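PDB 3MI6: alpha-galactosidase from Lactobacillus brevis, which probably hydrolyses terminal, non-reducing alpha-D-galactose residues from alpha-galactosides such as galactose oligosaccharides and galactomannans, as a member of glycoside hydrolase family 36. Local coordinates for residues T379-W384 with G410-P415. Numbering follows the deposited sequence.
Sequences TSLGDW and GLWFEP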
loop_
_atom_site.group_PDB
_atom_site.type_symbol
_atom_site.label_atom_id
_atom_site.label_comp_id
_atom_site.label_asym_id
_atom_site.label_seq_id
_atom_site.Cartn_x
_atom_site.Cartn_y
_atom_site.Cartn_z
ATOM N N THR D 379 -51.496 1.524 2.984
ATOM C CA THR D 379 -52.796 2.070 3.384
ATOM C C THR D 379 -52.811 2.448 4.856
ATOM O O THR D 379 -52.156 1.796 5.650
ATOM C CB THR D 379 -53.956 1.038 3.199
ATOM O OG1 THR D 379 -54.447 0.639 4.483
ATOM C CG2 THR D 379 -53.498 -0.218 2.443
ATOM N N SER D 380 -53.544 3.499 5.213
ATOM C CA SER D 380 -53.794 3.863 6.625
ATOM C C SER D 380 -52.679 4.608 7.332
ATOM O O SER D 380 -52.828 5.004 8.485
ATOM C CB SER D 380 -53.955 2.633 7.530
ATOM O OG SER D 380 -54.802 1.655 6.960
ATOM N N LEU D 381 -51.553 4.781 6.653
ATOM C CA LEU D 381 -50.493 5.627 7.173
ATOM C C LEU D 381 -50.995 7.046 7.349
ATOM O O LEU D 381 -51.076 7.796 6.399
ATOM C CB LEU D 381 -49.277 5.598 6.248
ATOM C CG LEU D 381 -47.956 5.206 6.921
ATOM C CD1 LEU D 381 -48.142 4.083 7.938
ATOM C CD2 LEU D 381 -46.929 4.813 5.880
ATOM N N GLY D 382 -51.336 7.402 8.579
ATOM C CA GLY D 382 -51.846 8.723 8.895
ATOM C C GLY D 382 -53.029 8.615 9.839
ATOM O O GLY D 382 -53.454 9.595 10.440
ATOM N N ASP D 383 -53.557 7.404 9.965
ATOM C CA ASP D 383 -54.727 7.139 10.791
ATOM C C ASP D 383 -54.336 6.545 12.139
ATOM O O ASP D 383 -54.558 5.361 12.406
ATOM C CB ASP D 383 -55.672 6.185 10.067
ATOM C CG ASP D 383 -56.308 6.810 8.852
ATOM O OD1 ASP D 383 -56.284 8.054 8.746
ATOM O OD2 ASP D 383 -56.835 6.053 8.012
ATOM N N TRP D 384 -53.769 7.381 12.993
ATOM C CA TRP D 384 -53.217 6.927 14.261
ATOM C C TRP D 384 -54.287 6.667 15.323
ATOM O O TRP D 384 -54.290 7.260 16.408
ATOM C CB TRP D 384 -52.137 7.905 14.734
ATOM C CG TRP D 384 -51.098 8.112 13.664
ATOM C CD1 TRP D 384 -50.825 9.270 12.992
ATOM C CD2 TRP D 384 -50.227 7.114 13.112
ATOM N NE1 TRP D 384 -49.825 9.060 12.075
ATOM C CE2 TRP D 384 -49.440 7.745 12.127
ATOM C CE3 TRP D 384 -50.029 5.753 13.366
ATOM C CZ2 TRP D 384 -48.469 7.063 11.392
ATOM C CZ3 TRP D 384 -49.061 5.073 12.638
ATOM C CH2 TRP D 384 -48.289 5.731 11.662
ATOM N N GLY D 410 -45.137 -0.920 24.616
ATOM C CA GLY D 410 -44.704 0.082 23.666
ATOM C C GLY D 410 -45.374 -0.158 22.336
ATOM O O GLY D 410 -45.804 -1.285 22.054
ATOM N N LEU D 411 -45.486 0.898 21.530
ATOM C CA LEU D 411 -46.035 0.764 20.184
ATOM C C LEU D 411 -45.373 1.680 19.158
ATOM O O LEU D 411 -44.655 2.609 19.502
ATOM C CB LEU D 411 -47.575 0.898 20.165
ATOM C CG LEU D 411 -48.263 2.268 20.202
ATOM C CD1 LEU D 411 -48.189 2.910 18.848
ATOM C CD2 LEU D 411 -49.718 2.142 20.611
ATOM N N TRP D 412 -45.663 1.396 17.895
ATOM C CA TRP D 412 -44.961 1.918 16.731
ATOM C C TRP D 412 -45.789 3.001 16.028
ATOM O O TRP D 412 -46.946 2.791 15.672
ATOM C CB TRP D 412 -44.723 0.726 15.793
ATOM C CG TRP D 412 -44.065 0.980 14.481
ATOM C CD1 TRP D 412 -42.785 0.675 14.150
ATOM C CD2 TRP D 412 -44.668 1.522 13.292
ATOM N NE1 TRP D 412 -42.538 1.008 12.840
ATOM C CE2 TRP D 412 -43.678 1.531 12.289
ATOM C CE3 TRP D 412 -45.945 2.008 12.980
ATOM C CZ2 TRP D 412 -43.918 2.020 10.997
ATOM C CZ3 TRP D 412 -46.183 2.484 11.700
ATOM C CH2 TRP D 412 -45.177 2.489 10.725
ATOM N N PHE D 413 -45.199 4.170 15.850
ATOM C CA PHE D 413 -45.768 5.188 14.985
ATOM C C PHE D 413 -44.798 5.477 13.843
ATOM O O PHE D 413 -43.593 5.216 13.957
ATOM C CB PHE D 413 -45.986 6.489 15.753
ATOM C CG PHE D 413 -47.024 6.404 16.826
ATOM C CD1 PHE D 413 -48.346 6.716 16.553
ATOM C CD2 PHE D 413 -46.676 6.037 18.118
ATOM C CE1 PHE D 413 -49.305 6.645 17.550
ATOM C CE2 PHE D 413 -47.623 5.968 19.114
ATOM C CZ PHE D 413 -48.941 6.268 18.832
ATOM N N GLU D 414 -45.328 6.029 12.751
ATOM C CA GLU D 414 -44.524 6.636 11.687
ATOM C C GLU D 414 -45.190 7.959 11.321
ATOM O O GLU D 414 -45.780 8.083 10.252
ATOM C CB GLU D 414 -44.426 5.717 10.456
ATOM C CG GLU D 414 -43.339 6.101 9.447
ATOM C CD GLU D 414 -43.266 5.155 8.250
ATOM O OE1 GLU D 414 -43.819 4.042 8.321
ATOM O OE2 GLU D 414 -42.647 5.522 7.231
ATOM N N PRO D 415 -45.086 8.953 12.224
ATOM C CA PRO D 415 -45.795 10.245 12.225
ATOM C C PRO D 415 -45.668 11.045 10.936
ATOM O O PRO D 415 -46.680 11.484 10.372
ATOM C CB PRO D 415 -45.088 11.025 13.332
ATOM C CG PRO D 415 -44.540 9.993 14.226
ATOM C CD PRO D 415 -44.124 8.865 13.336
#
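Trp384 is the bump of this contact, and the hollow that takes it is made by Trp412, Phe413 and the backbone of Glu414, where strand 408-413 gives way to the loop that follows. Its CG lies anti to the carbonyl carbon (chi1 -54°), which sends the six-membered ring across to residues 412-415. The far edge of that ring rests on this loop: Trp384 CZ2 meets Glu414 O at 3.1 Å, near the ring plane, while Trp384 CH2 lies 3.9 Å from Trp412 CZ3. Phe413, flat enough to offer an edge, turns it to one face of Trp384 in an offset edge-to-face pair, the centroids 5.6 Å apart and the planes at 60°. A broad indole suits the place, meeting Phe413 on a face and the other two along its rim. On the opposite face sits the backbone of Gly382, whose angles (phi 136°, psi -14°) would press a CB against the preceding carbonyl O. Cutting Trp384 back to an alanine would probably open a gap beside Trp412 and leave the edge of Phe413 without its partner face. Leu381 adds a smaller knob: its CD1 makes an apolar contact with the edge of the Trp412 ring, while CD2 merely passes Glu414 OE1. Glu414 OE2 accepts a hydrogen bond from Asn481 N; Trp412 NE1 donates one to OD2 of Asp479, the predicted nucleophile. The contact thus packs the loop between strand 363-366 and helix 394-404 over the C-terminal end of the TIM barrel's third strand, with strand 475-478 alongside and helix 454-471 touching Trp384, Phe413 and Pro415.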